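Local coordinates for protein transketolase (Campylobacter jejuni, PDB 3L84) that belongs to the transketolase family of thiamine diphosphate enzymes, with two thiamine diphosphate-binding-type domains and a C-terminal domain in each chain of a dimer, at residues L116-A121 with E157-E162; A393-N398 with E419-A424. All coordinates share one frame; numbering follows the deposited sequence.

Contact 1 comes first along the chain. It joins 116-121 to 157-162 and closes a loop that holds most of helix 118-137 and strand 146-151. Contact 2 follows in series. It joins 393-398 to 419-424 and closes a shorter loop that runs through strand 408-414. The two loops neither nest nor cross. Contact 1 lies in the thiamine diphosphate binding domain and contact 2 in the pyrimidine binding domain, yet their centres are only about 10 Å apart. A probable hydrogen bond from A393 N to E162 OE1 links them, and A121 packs on A396. Both contacts also reach the second subunit, so the domain-domain and subunit interfaces meet here.

Contact 1: L116-A121 with E157-E162; sequences LGQGVA and EGISYE
I159 is the main apolar residue of this contact. Its CG1 is anti to the backbone N (chi1 -163°), and this sends the CD1 tip across to the helix that starts at Q118. I159 CD1 rests 3.9 Å from A121 CB. The bent chain of Q118 crosses I159 at about a right angle, with Q118 NE2 3.9 Å from I159 CD1. On the other branch, I159 CG2 presses to 3.5 Å from G117 C. V120 CG1 meets S160 CB more loosely, at 4.3 Å.

The backbones come close at G117, which has no side chain. I159 CG2 and E157 CB fill the side where a CB would point. E157 holds its CG anti to the carbonyl carbon (chi1 -77°), and this places E157 CG 3.7 Å from L116 O.

The polar bonds run within the segments or to outside partners. E157 O accepts two bonds at the start of helix 158-169. One is from S160 N. The other is from S160 OG at 2.8 Å, in the carbonyl plane. Y420 OH of the second subunit is hydrogen-bonded to both Q118 NE2 and L116 O.

This is the packing of neighbouring helix starts in a parallel alpha/beta domain. Helices 118-137 and 158-169 come before and after strand 146-151. The second segment follows soon after the GDG sequence that opens the thiamine diphosphate motif of this family.

Contact 2: A393-N398 with E419-A424; sequences AMAAIN and EYLKPA
A395 is the bump of helix 391-404. Its CB fits the shallow hollow between L421 and A424, one turn apart on helix 418-431. A395 CB lies 3.6 Å from A424 CB and 3.8 Å from L421 CB. A424 answers from the other helix. Its methyl settles against the step from A395 to A396, with A424 CB 3.7 Å from A396 N. A396 CB flanks the same methyl at 4.2 Å. These small side chains let the backbones come close, and the CA atoms of A396 and A424 are 5.3 Å apart.

Longer side chains close one flank of the alanines. M394, a selenomethionine, reaches outward from its helix with its CG anti to the backbone N, then bends at chi3 (69°). The bend turns its CE toward the partner helix, where M394 CE touches L421 CD2 at 3.8 Å. The two side chains meet at a slant. F387 also packs on M394.

On the other flank, A396 and A424 both touch Q118 of helix 118-137. H392 also packs on A424.

Helix 418-431 is kinked here. P423 N has no hydrogen to give, and A424 N makes a weak bond to L421 O at 3.0 Å.

The short helix segments run the same way, with a crossing angle of -29° and axes 8.1 Å apart. This is close alanine-rich packing of two roughly parallel helices. The two helices precede and follow strand 408-414 in the parallel alpha/beta fold of the pyrimidine binding domain.

Contact 1: L116-A121 with E157-E162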
loop_
_atom_site.group_PDB
_atom_site.type_symbol
_atom_site.label_atom_id
_atom_site.label_comp_id
_atom_site.label_asym_id
_atom_site.label_seq_id
_atom_site.Cartn_x
_atom_site.Cartn_y
_atom_site.Cartn_z
ATOM N N LEU A 116 6.247 7.019 -7.564
ATOM C CA LEU A 116 7.635 7.088 -7.173
ATOM C C LEU A 116 8.069 5.849 -6.396
ATOM O O LEU A 116 7.284 5.187 -5.677
ATOM C CB LEU A 116 7.888 8.385 -6.385
ATOM C CG LEU A 116 7.757 9.675 -7.225
ATOM C CD1 LEU A 116 7.528 10.929 -6.373
ATOM C CD2 LEU A 116 9.001 9.832 -8.096
ATOM N N GLY A 117 9.334 5.523 -6.558
ATOM C CA GLY A 117 9.934 4.356 -5.955
ATOM C C GLY A 117 9.811 3.100 -6.782
ATOM O O GLY A 117 10.681 2.242 -6.744
ATOM N N GLN A 118 8.711 2.947 -7.514
ATOM C CA GLN A 118 8.446 1.703 -8.252
ATOM C C GLN A 118 9.618 1.329 -9.144
ATOM O O GLN A 118 10.068 0.181 -9.166
ATOM C CB GLN A 118 7.181 1.791 -9.144
ATOM C CG GLN A 118 5.844 1.967 -8.447
ATOM C CD GLN A 118 5.487 0.816 -7.545
ATOM O OE1 GLN A 118 5.654 -0.362 -7.930
ATOM N NE2 GLN A 118 4.949 1.142 -6.348
ATOM N N GLY A 119 10.106 2.308 -9.891
ATOM C CA GLY A 119 11.102 2.043 -10.910
ATOM C C GLY A 119 12.408 1.520 -10.320
ATOM O O GLY A 119 13.087 0.703 -10.935
ATOM N N VAL A 120 12.799 1.996 -9.143
ATOM C CA VAL A 120 13.979 1.492 -8.471
ATOM C C VAL A 120 13.809 -0.002 -8.166
ATOM O O VAL A 120 14.715 -0.804 -8.449
ATOM C CB VAL A 120 14.283 2.271 -7.166
ATOM C CG1 VAL A 120 15.464 1.625 -6.391
ATOM C CG2 VAL A 120 14.603 3.756 -7.498
ATOM N N ALA A 121 12.643 -0.385 -7.612
ATOM C CA ALA A 121 12.376 -1.785 -7.334
ATOM C C ALA A 121 12.287 -2.578 -8.636
ATOM O O ALA A 121 12.715 -3.727 -8.695
ATOM C CB ALA A 121 11.090 -1.931 -6.489
ATOM N N GLU A 157 10.812 6.833 -0.667
ATOM C CA GLU A 157 9.770 5.803 -0.614
ATOM C C GLU A 157 10.309 4.516 -0.007
ATOM O O GLU A 157 11.395 4.052 -0.364
ATOM C CB GLU A 157 9.222 5.544 -2.017
ATOM C CG GLU A 157 8.284 6.611 -2.464
ATOM C CD GLU A 157 6.925 6.564 -1.799
ATOM O OE1 GLU A 157 6.619 5.732 -0.898
ATOM O OE2 GLU A 157 6.075 7.433 -2.224
ATOM N N GLY A 158 9.553 3.918 0.893
ATOM C CA GLY A 158 9.949 2.642 1.517
ATOM C C GLY A 158 10.327 1.547 0.537
ATOM O O GLY A 158 11.250 0.763 0.792
ATOM N N ILE A 159 9.636 1.493 -0.602
ATOM C CA ILE A 159 9.887 0.420 -1.579
ATOM C C ILE A 159 11.342 0.461 -2.085
ATOM O O ILE A 159 11.912 -0.581 -2.425
ATOM C CB ILE A 159 8.897 0.473 -2.710
ATOM C CG1 ILE A 159 8.866 -0.829 -3.484
ATOM C CG2 ILE A 159 9.119 1.709 -3.605
ATOM C CD1 ILE A 159 7.860 -0.839 -4.662
ATOM N N SER A 160 11.954 1.649 -2.141
ATOM C CA SER A 160 13.324 1.733 -2.605
ATOM C C SER A 160 14.290 1.041 -1.627
ATOM O O SER A 160 15.175 0.296 -2.042
ATOM C CB SER A 160 13.743 3.198 -2.830
ATOM O OG SER A 160 13.898 3.947 -1.618
ATOM N N TYR A 161 14.077 1.253 -0.325
ATOM C CA TYR A 161 14.914 0.646 0.686
ATOM C C TYR A 161 14.755 -0.884 0.656
ATOM O O TYR A 161 15.714 -1.645 0.766
ATOM C CB TYR A 161 14.554 1.133 2.090
ATOM C CG TYR A 161 14.685 2.600 2.367
ATOM C CD1 TYR A 161 15.792 3.093 3.034
ATOM C CD2 TYR A 161 13.654 3.486 2.092
ATOM C CE1 TYR A 161 15.874 4.443 3.385
ATOM C CE2 TYR A 161 13.723 4.825 2.413
ATOM C CZ TYR A 161 14.829 5.295 3.093
ATOM O OH TYR A 161 14.854 6.640 3.444
ATOM N N GLU A 162 13.506 -1.323 0.471
ATOM C CA GLU A 162 13.239 -2.767 0.427
ATOM C C GLU A 162 13.949 -3.395 -0.724
ATOM O O GLU A 162 14.596 -4.437 -0.578
ATOM C CB GLU A 162 11.735 -2.996 0.215
ATOM C CG GLU A 162 10.765 -2.668 1.384
ATOM C CD GLU A 162 9.312 -2.941 1.058
ATOM O OE1 GLU A 162 8.995 -3.554 0.025
ATOM O OE2 GLU A 162 8.429 -2.523 1.842
#

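Contact 2: A393-N398 with E419-A424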
loop_
_atom_site.group_PDB
_atom_site.type_symbol
_atom_site.label_atom_id
_atom_site.label_comp_id
_atom_site.label_asym_id
_atom_site.label_seq_id
_atom_site.Cartn_x
_atom_site.Cartn_y
_atom_site.Cartn_z
ATOM N N ALA A 393 8.028 -4.303 -2.601
ATOM C CA ALA A 393 9.161 -4.560 -3.489
ATOM C C ALA A 393 8.993 -5.906 -4.188
ATOM O O ALA A 393 9.367 -6.027 -5.349
ATOM C CB ALA A 393 10.482 -4.486 -2.717
HETATM N N MSE A 394 8.479 -6.921 -3.505
HETATM C CA MSE A 394 8.255 -8.208 -4.177
HETATM C C MSE A 394 7.431 -8.042 -5.437
HETATM O O MSE A 394 7.778 -8.539 -6.534
HETATM C CB MSE A 394 7.543 -9.192 -3.236
HETATM C CG MSE A 394 7.044 -10.439 -3.924
HETATM SE SE MSE A 394 6.209 -11.697 -2.701
HETATM C CE MSE A 394 4.610 -10.637 -2.261
ATOM N N ALA A 395 6.301 -7.360 -5.305
ATOM C CA ALA A 395 5.440 -7.197 -6.486
ATOM C C ALA A 395 6.110 -6.367 -7.586
ATOM O O ALA A 395 5.973 -6.695 -8.763
ATOM C CB ALA A 395 4.096 -6.576 -6.058
ATOM N N ALA A 396 6.803 -5.293 -7.255
ATOM C CA ALA A 396 7.490 -4.463 -8.244
ATOM C C ALA A 396 8.637 -5.235 -8.899
ATOM O O ALA A 396 8.897 -5.106 -10.106
ATOM C CB ALA A 396 7.970 -3.138 -7.613
ATOM N N ILE A 397 9.337 -6.045 -8.133
ATOM C CA ILE A 397 10.408 -6.911 -8.689
ATOM C C ILE A 397 9.817 -7.917 -9.658
ATOM O O ILE A 397 10.329 -8.106 -10.767
ATOM C CB ILE A 397 11.162 -7.642 -7.540
ATOM C CG1 ILE A 397 12.130 -6.682 -6.865
ATOM C CG2 ILE A 397 11.870 -8.933 -8.020
ATOM C CD1 ILE A 397 12.644 -7.082 -5.491
ATOM N N ASN A 398 8.704 -8.542 -9.272
ATOM C CA ASN A 398 8.085 -9.524 -10.148
ATOM C C ASN A 398 7.430 -8.894 -11.366
ATOM O O ASN A 398 7.372 -9.529 -12.424
ATOM C CB ASN A 398 7.119 -10.393 -9.355
ATOM C CG ASN A 398 7.785 -11.559 -8.659
ATOM O OD1 ASN A 398 7.139 -12.188 -7.744
ATOM N ND2 ASN A 398 8.953 -11.905 -9.054
ATOM N N GLU A 419 -2.687 -5.249 0.476
ATOM C CA GLU A 419 -2.738 -3.776 0.540
ATOM C C GLU A 419 -1.354 -3.171 0.556
ATOM O O GLU A 419 -1.186 -2.023 0.120
ATOM C CB GLU A 419 -3.557 -3.298 1.723
ATOM C CG GLU A 419 -4.981 -3.798 1.651
ATOM C CD GLU A 419 -5.982 -3.067 2.501
ATOM O OE1 GLU A 419 -5.607 -2.559 3.586
ATOM O OE2 GLU A 419 -7.148 -2.997 2.088
ATOM N N TYR A 420 -0.353 -3.881 1.061
ATOM C CA TYR A 420 1.026 -3.372 1.038
ATOM C C TYR A 420 1.581 -3.347 -0.360
ATOM O O TYR A 420 2.498 -2.532 -0.602
ATOM C CB TYR A 420 1.944 -4.223 1.929
ATOM C CG TYR A 420 1.920 -3.942 3.419
ATOM C CD1 TYR A 420 0.817 -4.183 4.197
ATOM C CD2 TYR A 420 3.082 -3.508 4.068
ATOM C CE1 TYR A 420 0.833 -3.968 5.566
ATOM C CE2 TYR A 420 3.113 -3.283 5.446
ATOM C CZ TYR A 420 1.993 -3.529 6.199
ATOM O OH TYR A 420 2.025 -3.309 7.585
ATOM N N LEU A 421 1.095 -4.185 -1.272
ATOM C CA LEU A 421 1.632 -4.288 -2.641
ATOM C C LEU A 421 0.714 -3.741 -3.730
ATOM O O LEU A 421 1.066 -3.768 -4.930
ATOM C CB LEU A 421 2.127 -5.714 -2.970
ATOM C CG LEU A 421 1.102 -6.846 -2.850
ATOM C CD1 LEU A 421 -0.015 -6.793 -3.905
ATOM C CD2 LEU A 421 1.837 -8.197 -2.936
ATOM N N LYS A 422 -0.474 -3.247 -3.359
ATOM C CA LYS A 422 -1.485 -2.813 -4.327
ATOM C C LYS A 422 -0.944 -1.816 -5.368
ATOM O O LYS A 422 -1.288 -1.950 -6.533
ATOM C CB LYS A 422 -2.704 -2.279 -3.580
ATOM C CG LYS A 422 -3.806 -1.622 -4.432
ATOM C CD LYS A 422 -4.494 -2.545 -5.393
ATOM C CE LYS A 422 -5.545 -1.801 -6.223
ATOM N NZ LYS A 422 -4.873 -0.896 -7.216
ATOM N N PRO A 423 -0.096 -0.846 -5.000
ATOM C CA PRO A 423 0.333 0.107 -6.057
ATOM C C PRO A 423 1.105 -0.572 -7.168
ATOM O O PRO A 423 1.010 -0.192 -8.333
ATOM C CB PRO A 423 1.217 1.111 -5.294
ATOM C CG PRO A 423 0.739 1.039 -3.913
ATOM C CD PRO A 423 0.361 -0.419 -3.663
ATOM N N ALA A 424 1.898 -1.596 -6.847
ATOM C CA ALA A 424 2.639 -2.362 -7.835
ATOM C C ALA A 424 1.735 -3.322 -8.585
ATOM O O ALA A 424 1.910 -3.528 -9.779
ATOM C CB ALA A 424 3.804 -3.132 -7.151
#